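Local structure of iron Super-Oxide Dismutase (Plasmodium knowlesi, 2AWP) at residues N37-N40 with G41-D45; G91-K94 with E95-E99; K9-L12 with N13-S16. The protein probably destroys superoxide radicals, as an iron-dependent dismutase that turns them into hydrogen peroxide and molecular oxygen. All blocks are in the same frame, centred on the assembly; numbering follows the deposited sequence.

Interaction 1 (N37-N40 with G41-D45)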
# COMPACT_ATOMS: atom_id res chain seq x y z
N ASN A 37 19.32 -2.29 2.56
CA ASN A 37 20.16 -2.73 1.44
C ASN A 37 19.94 -1.81 0.26
O ASN A 37 20.91 -1.38 -0.39
CB ASN A 37 19.91 -4.21 1.09
CG ASN A 37 20.13 -5.13 2.29
OD1 ASN A 37 20.86 -4.75 3.22
ND2 ASN A 37 19.49 -6.30 2.32
N LYS A 38 18.68 -1.43 0.03
CA LYS A 38 18.39 -0.59 -1.11
C LYS A 38 18.96 0.81 -0.94
O LYS A 38 19.56 1.35 -1.87
CB LYS A 38 16.89 -0.57 -1.41
CG LYS A 38 16.52 0.36 -2.58
CD LYS A 38 16.02 -0.41 -3.79
CE LYS A 38 17.16 -0.84 -4.73
NZ LYS A 38 17.57 0.24 -5.70
N LEU A 39 18.78 1.41 0.24
CA LEU A 39 19.32 2.75 0.48
C LEU A 39 20.83 2.81 0.30
O LEU A 39 21.34 3.74 -0.34
CB LEU A 39 18.98 3.26 1.88
CG LEU A 39 19.41 4.71 2.16
CD1 LEU A 39 18.59 5.71 1.34
CD2 LEU A 39 19.31 4.99 3.65
N ASN A 40 21.54 1.83 0.86
CA ASN A 40 23.01 1.79 0.73
C ASN A 40 23.46 1.78 -0.73
O ASN A 40 24.42 2.44 -1.08
CB ASN A 40 23.59 0.59 1.53
CG ASN A 40 23.68 0.89 3.01
OD1 ASN A 40 24.13 1.97 3.41
ND2 ASN A 40 23.24 -0.05 3.84
N GLY A 41 22.72 1.07 -1.58
CA GLY A 41 22.97 1.07 -3.03
C GLY A 41 22.74 2.44 -3.65
O GLY A 41 23.53 2.93 -4.45
N LEU A 42 21.66 3.09 -3.24
CA LEU A 42 21.26 4.37 -3.80
C LEU A 42 22.15 5.55 -3.42
O LEU A 42 22.29 6.50 -4.22
CB LEU A 42 19.83 4.68 -3.37
CG LEU A 42 18.71 3.86 -3.97
CD1 LEU A 42 17.39 4.31 -3.36
CD2 LEU A 42 18.69 3.96 -5.50
N ILE A 43 22.72 5.52 -2.21
CA ILE A 43 23.46 6.69 -1.69
C ILE A 43 24.94 6.75 -2.11
O ILE A 43 25.58 7.80 -2.01
CB ILE A 43 23.25 6.94 -0.17
CG1 ILE A 43 23.91 5.84 0.69
CG2 ILE A 43 21.75 7.17 0.11
CD1 ILE A 43 23.69 5.99 2.20
N LYS A 44 25.45 5.63 -2.60
CA LYS A 44 26.77 5.58 -3.24
C LYS A 44 26.88 6.67 -4.34
O LYS A 44 25.96 6.85 -5.16
CB LYS A 44 27.03 4.15 -3.75
CG LYS A 44 28.07 4.00 -4.86
CD LYS A 44 29.48 3.62 -4.38
CE LYS A 44 29.72 2.11 -4.48
NZ LYS A 44 31.12 1.69 -4.13
N ASP A 45 27.98 7.43 -4.30
CA ASP A 45 28.31 8.46 -5.30
C ASP A 45 27.37 9.64 -5.23
O ASP A 45 27.15 10.34 -6.22
CB ASP A 45 28.34 7.88 -6.72
CG ASP A 45 29.31 6.72 -6.87
OD1 ASP A 45 30.47 6.84 -6.42
OD2 ASP A 45 28.91 5.68 -7.46

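Interaction 2 (G91-K94 with E95-E99)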
# COMPACT_ATOMS: atom_id res chain seq x y z
N GLY A 91 3.53 6.25 33.74
CA GLY A 91 4.57 7.27 33.69
C GLY A 91 4.05 8.53 33.01
O GLY A 91 2.85 8.75 32.94
N GLU A 92 4.95 9.34 32.50
CA GLU A 92 4.62 10.68 32.00
C GLU A 92 3.54 10.71 30.91
O GLU A 92 2.66 11.57 30.93
CB GLU A 92 5.90 11.37 31.54
CG GLU A 92 6.21 12.63 32.35
CD GLU A 92 6.70 12.35 33.77
OE1 GLU A 92 7.78 11.73 33.92
OE2 GLU A 92 6.02 12.76 34.74
N ILE A 93 3.60 9.74 29.99
CA ILE A 93 2.65 9.62 28.89
C ILE A 93 1.18 9.39 29.32
O ILE A 93 0.25 9.84 28.67
CB ILE A 93 3.12 8.53 27.85
CG1 ILE A 93 2.25 8.58 26.58
CG2 ILE A 93 3.07 7.11 28.45
CD1 ILE A 93 2.47 9.83 25.76
N LYS A 94 0.97 8.68 30.42
CA LYS A 94 -0.38 8.51 30.94
C LYS A 94 -1.05 9.87 31.25
O LYS A 94 -2.21 10.11 30.89
CB LYS A 94 -0.29 7.71 32.23
CG LYS A 94 -1.59 7.51 32.96
CD LYS A 94 -1.29 6.79 34.27
CE LYS A 94 -2.46 6.00 34.74
NZ LYS A 94 -2.93 4.95 33.75
N GLU A 95 -0.33 10.72 31.95
CA GLU A 95 -0.86 12.02 32.37
C GLU A 95 -1.04 12.95 31.17
O GLU A 95 -2.03 13.64 31.07
CB GLU A 95 0.00 12.63 33.47
CG GLU A 95 0.09 11.78 34.75
CD GLU A 95 1.42 11.96 35.51
OE1 GLU A 95 1.75 13.13 35.86
OE2 GLU A 95 2.14 10.96 35.73
N LYS A 96 -0.09 12.93 30.23
CA LYS A 96 -0.15 13.72 29.00
C LYS A 96 -1.35 13.32 28.12
O LYS A 96 -2.03 14.20 27.54
CB LYS A 96 1.16 13.58 28.19
CG LYS A 96 1.30 14.59 27.03
CD LYS A 96 1.64 15.98 27.50
CE LYS A 96 1.68 16.94 26.33
NZ LYS A 96 1.64 18.35 26.76
N ILE A 97 -1.60 12.02 28.01
CA ILE A 97 -2.78 11.54 27.30
C ILE A 97 -4.09 11.99 27.98
O ILE A 97 -5.06 12.42 27.32
CB ILE A 97 -2.75 9.96 27.12
CG1 ILE A 97 -1.74 9.60 26.00
CG2 ILE A 97 -4.15 9.44 26.81
CD1 ILE A 97 -1.34 8.11 25.88
N GLN A 98 -4.13 11.88 29.31
CA GLN A 98 -5.28 12.42 30.06
C GLN A 98 -5.52 13.89 29.69
O GLN A 98 -6.64 14.30 29.42
CB GLN A 98 -5.07 12.29 31.59
CG GLN A 98 -5.11 10.85 32.10
CD GLN A 98 -4.44 10.67 33.45
OE1 GLN A 98 -3.87 11.62 34.01
NE2 GLN A 98 -4.52 9.44 33.99
N GLU A 99 -4.45 14.70 29.66
CA GLU A 99 -4.59 16.13 29.42
C GLU A 99 -5.10 16.43 28.03
O GLU A 99 -5.96 17.30 27.84
CB GLU A 99 -3.23 16.82 29.63
CG GLU A 99 -2.80 16.87 31.06
CD GLU A 99 -1.38 17.40 31.22
OE1 GLU A 99 -0.87 18.01 30.25
OE2 GLU A 99 -0.78 17.21 32.30

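Interaction 3 (K9-L12 with N13-S16)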
# COMPACT_ATOMS: atom_id res chain seq x y z
N LYS A 9 14.59 -5.32 19.68
CA LYS A 9 14.90 -5.37 21.10
C LYS A 9 14.33 -6.60 21.80
O LYS A 9 14.29 -6.67 23.04
CB LYS A 9 14.43 -4.06 21.75
CG LYS A 9 15.25 -2.85 21.22
CD LYS A 9 14.72 -1.53 21.74
CE LYS A 9 15.78 -0.46 21.55
NZ LYS A 9 15.98 -0.17 20.11
N TYR A 10 13.84 -7.53 20.99
CA TYR A 10 13.12 -8.71 21.44
C TYR A 10 13.18 -9.77 20.34
O TYR A 10 13.56 -9.51 19.18
CB TYR A 10 11.64 -8.38 21.78
CG TYR A 10 10.95 -7.44 20.79
CD1 TYR A 10 10.56 -7.89 19.51
CD2 TYR A 10 10.72 -6.10 21.12
CE1 TYR A 10 9.95 -7.02 18.59
CE2 TYR A 10 10.12 -5.23 20.21
CZ TYR A 10 9.72 -5.70 18.95
OH TYR A 10 9.12 -4.87 18.06
N ALA A 11 12.79 -10.98 20.72
CA ALA A 11 12.79 -12.12 19.82
C ALA A 11 11.70 -11.99 18.74
O ALA A 11 10.69 -11.27 18.91
CB ALA A 11 12.60 -13.42 20.63
N LEU A 12 11.92 -12.70 17.64
CA LEU A 12 11.07 -12.67 16.47
C LEU A 12 9.66 -13.14 16.78
O LEU A 12 8.72 -12.74 16.12
CB LEU A 12 11.71 -13.56 15.38
CG LEU A 12 11.56 -13.19 13.93
CD1 LEU A 12 12.26 -11.87 13.63
CD2 LEU A 12 12.16 -14.30 13.10
N ASN A 13 9.52 -13.99 17.80
CA ASN A 13 8.22 -14.49 18.22
C ASN A 13 7.66 -13.71 19.44
O ASN A 13 6.66 -14.12 20.00
CB ASN A 13 8.29 -16.00 18.58
CG ASN A 13 9.11 -16.26 19.81
OD1 ASN A 13 9.74 -15.35 20.33
ND2 ASN A 13 9.16 -17.51 20.26
N ALA A 14 8.31 -12.63 19.86
CA ALA A 14 7.97 -11.98 21.13
C ALA A 14 6.65 -11.24 21.08
O ALA A 14 6.07 -10.92 22.13
CB ALA A 14 9.10 -11.02 21.60
N LEU A 15 6.16 -10.96 19.87
CA LEU A 15 4.89 -10.22 19.72
C LEU A 15 3.72 -11.15 19.43
O LEU A 15 2.61 -10.71 19.22
CB LEU A 15 4.98 -9.09 18.68
CG LEU A 15 6.25 -8.22 18.77
CD1 LEU A 15 6.27 -7.16 17.65
CD2 LEU A 15 6.39 -7.54 20.13
N SER A 16 3.97 -12.45 19.48
CA SER A 16 2.96 -13.44 19.15
C SER A 16 1.98 -13.54 20.36
O SER A 16 2.38 -13.25 21.47
CB SER A 16 3.67 -14.77 18.89
OG SER A 16 2.73 -15.74 18.43
O HOH W 1 6.18 -12.18 17.15

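Interaction 1 (N37-N40 with G41-D45)
Leu39 and Leu42 each pair with a residue one turn away near the C-terminal end of helix 21-43, Leu39 reaching Ile43 and Leu42 reaching Lys38. The CD1 branch of Leu39 comes within 3.7 Å of the CG2 methyl of Ile43. With CG anti to the backbone N (chi1 -174°), the Leu39 side chain lies beside its own carbonyl carbon, from where CD1 reaches Ile43. In the backbone of the same pair, Ile43 N donates to Leu39 O at 2.9 Å, nearly in line with the carbonyl bond. This is an i to i+4 contact of an alpha helix, here the long first helix of the alpha-hairpin domain of the iron/manganese superoxide dismutases. Leu39 also packs on Ile64 and Ile71 of helix 62-79, while Ile43 touches Ile56 of helix 53-59, which makes the pair part of the buried face. On a more exposed flank, the Lys38 chain bends at three successive torsions and curls its NZ to 3.9 Å from Leu42 CD2. Leu42 CG lies 3.4 Å from Lys38 O, whose carbonyl accepts Leu42 N in its plane at 3.1 Å. Asn40 CB lies 3.3 Å from the backbone N of Gly41, while the amide serves the chain start, ND2 donating to Ile3 O.

Interaction 2 (G91-K94 with E95-E99)
Lys94 and Gln98 lie one turn apart in helix 92-101 of the C-terminal domain of the iron/manganese superoxide dismutase fold, and their contact is of the i to i+4 kind. From CB, which adjoins the backbone N of Glu95, the Lys94 chain sets CG anti to its own N (chi1 176°) and runs extended as far as CE. Lys94 CG comes 3.7 Å from Gln98 NE2; CD and CE stay near that same nitrogen at slightly longer range, and the two side chains pass at a slant rather than side by side. A bend at the last torsion then delivers NZ to Pro89 O, just ahead of the helix, where it forms a hydrogen bond. Closer to its own backbone, Gln98 sets CG 3.2 Å from Lys94 O, the same oxygen that accepts Gln98 N at 3.1 Å.

The inward face repeats the spacing with apolar groups. Ile93 CG1 meets Ile97 CD1 at 3.7 Å, and both residues also pack on Trp185 of helix 185-196 and on Leu134 of strand 134-140. Near the helix start, Glu92 and Glu95 bring two acids together, which probably costs some electrostatic energy unless screened by solvent. Their OE2 atoms stand 4.4 Å apart, while Glu95 OE2 also lies 3.6 Å from Gly91 O.

Interaction 3 (K9-L12 with N13-S16)
Tyr10 and Leu15 fit against each other across two consecutive type I beta turns, Ala11 to Ala14 and Asn13 to Ser16, in the loop that leads to helix 21-43 of the alpha-hairpin domain. The leading bump is the Leu15 CD2 methyl, which rests over one face of the Tyr10 ring, 4.1 Å from the centroid and 18° off the normal, in a CH-pi contact shifted toward the rim. Both branches lie on one side of the ring, Leu15 CD1 being displaced toward the hydroxyl end, 3.7 Å from Tyr10 OH. The two side chains run at about a right angle.

Nearer the root of the tyrosine, Ala14 CB fits into the angle between backbone and ring, 3.7 Å from Tyr10 CB, and meets the ring obliquely. Tyr10 holds CG between its backbone N and carbonyl carbon (chi1 41°), which places the ring against Ala14 and Leu15. Its hydroxyl is hydrogen-bonded to Trp78 O, and its flank meets Met81 and Pro83. Leu12 and Leu15 both pack on Leu24 of helix 21-43, the Leu12 side chain about 8 Å from that of His27, a probable iron ligand.

The first turn is closed by Ala14 N donating to Ala11 O at 2.9 Å, from well above the carbonyl plane. Asn13 OD1 lies 3.5 Å from Ala11 CB. A water spans the junction of the two turns, donating to Leu12 O at 2.8 Å and accepting from Leu15 N at 3.0 Å.

Overall arrangement
Read from the N terminus, the contacts follow one another in series, without nesting or crossing; each is local, two within helices and interaction 3 across a pair of beta turns. Interaction 3 comes first, folding the loop before helix 21-43 and placing it against that helix, the end of helix 62-79 and the residues after it. Interaction 1 lies at the far end of helix 21-43, its centre about 29 Å from that of interaction 3, and joins this helix to helices 53-59 and 62-79. Interaction 2, in the C-terminal domain, seats helix 92-101 on the antiparallel sheet and helix 185-196. Interactions 1 and 2 lie on opposite sides of the chain's centre, their nearest atoms about 28 Å apart.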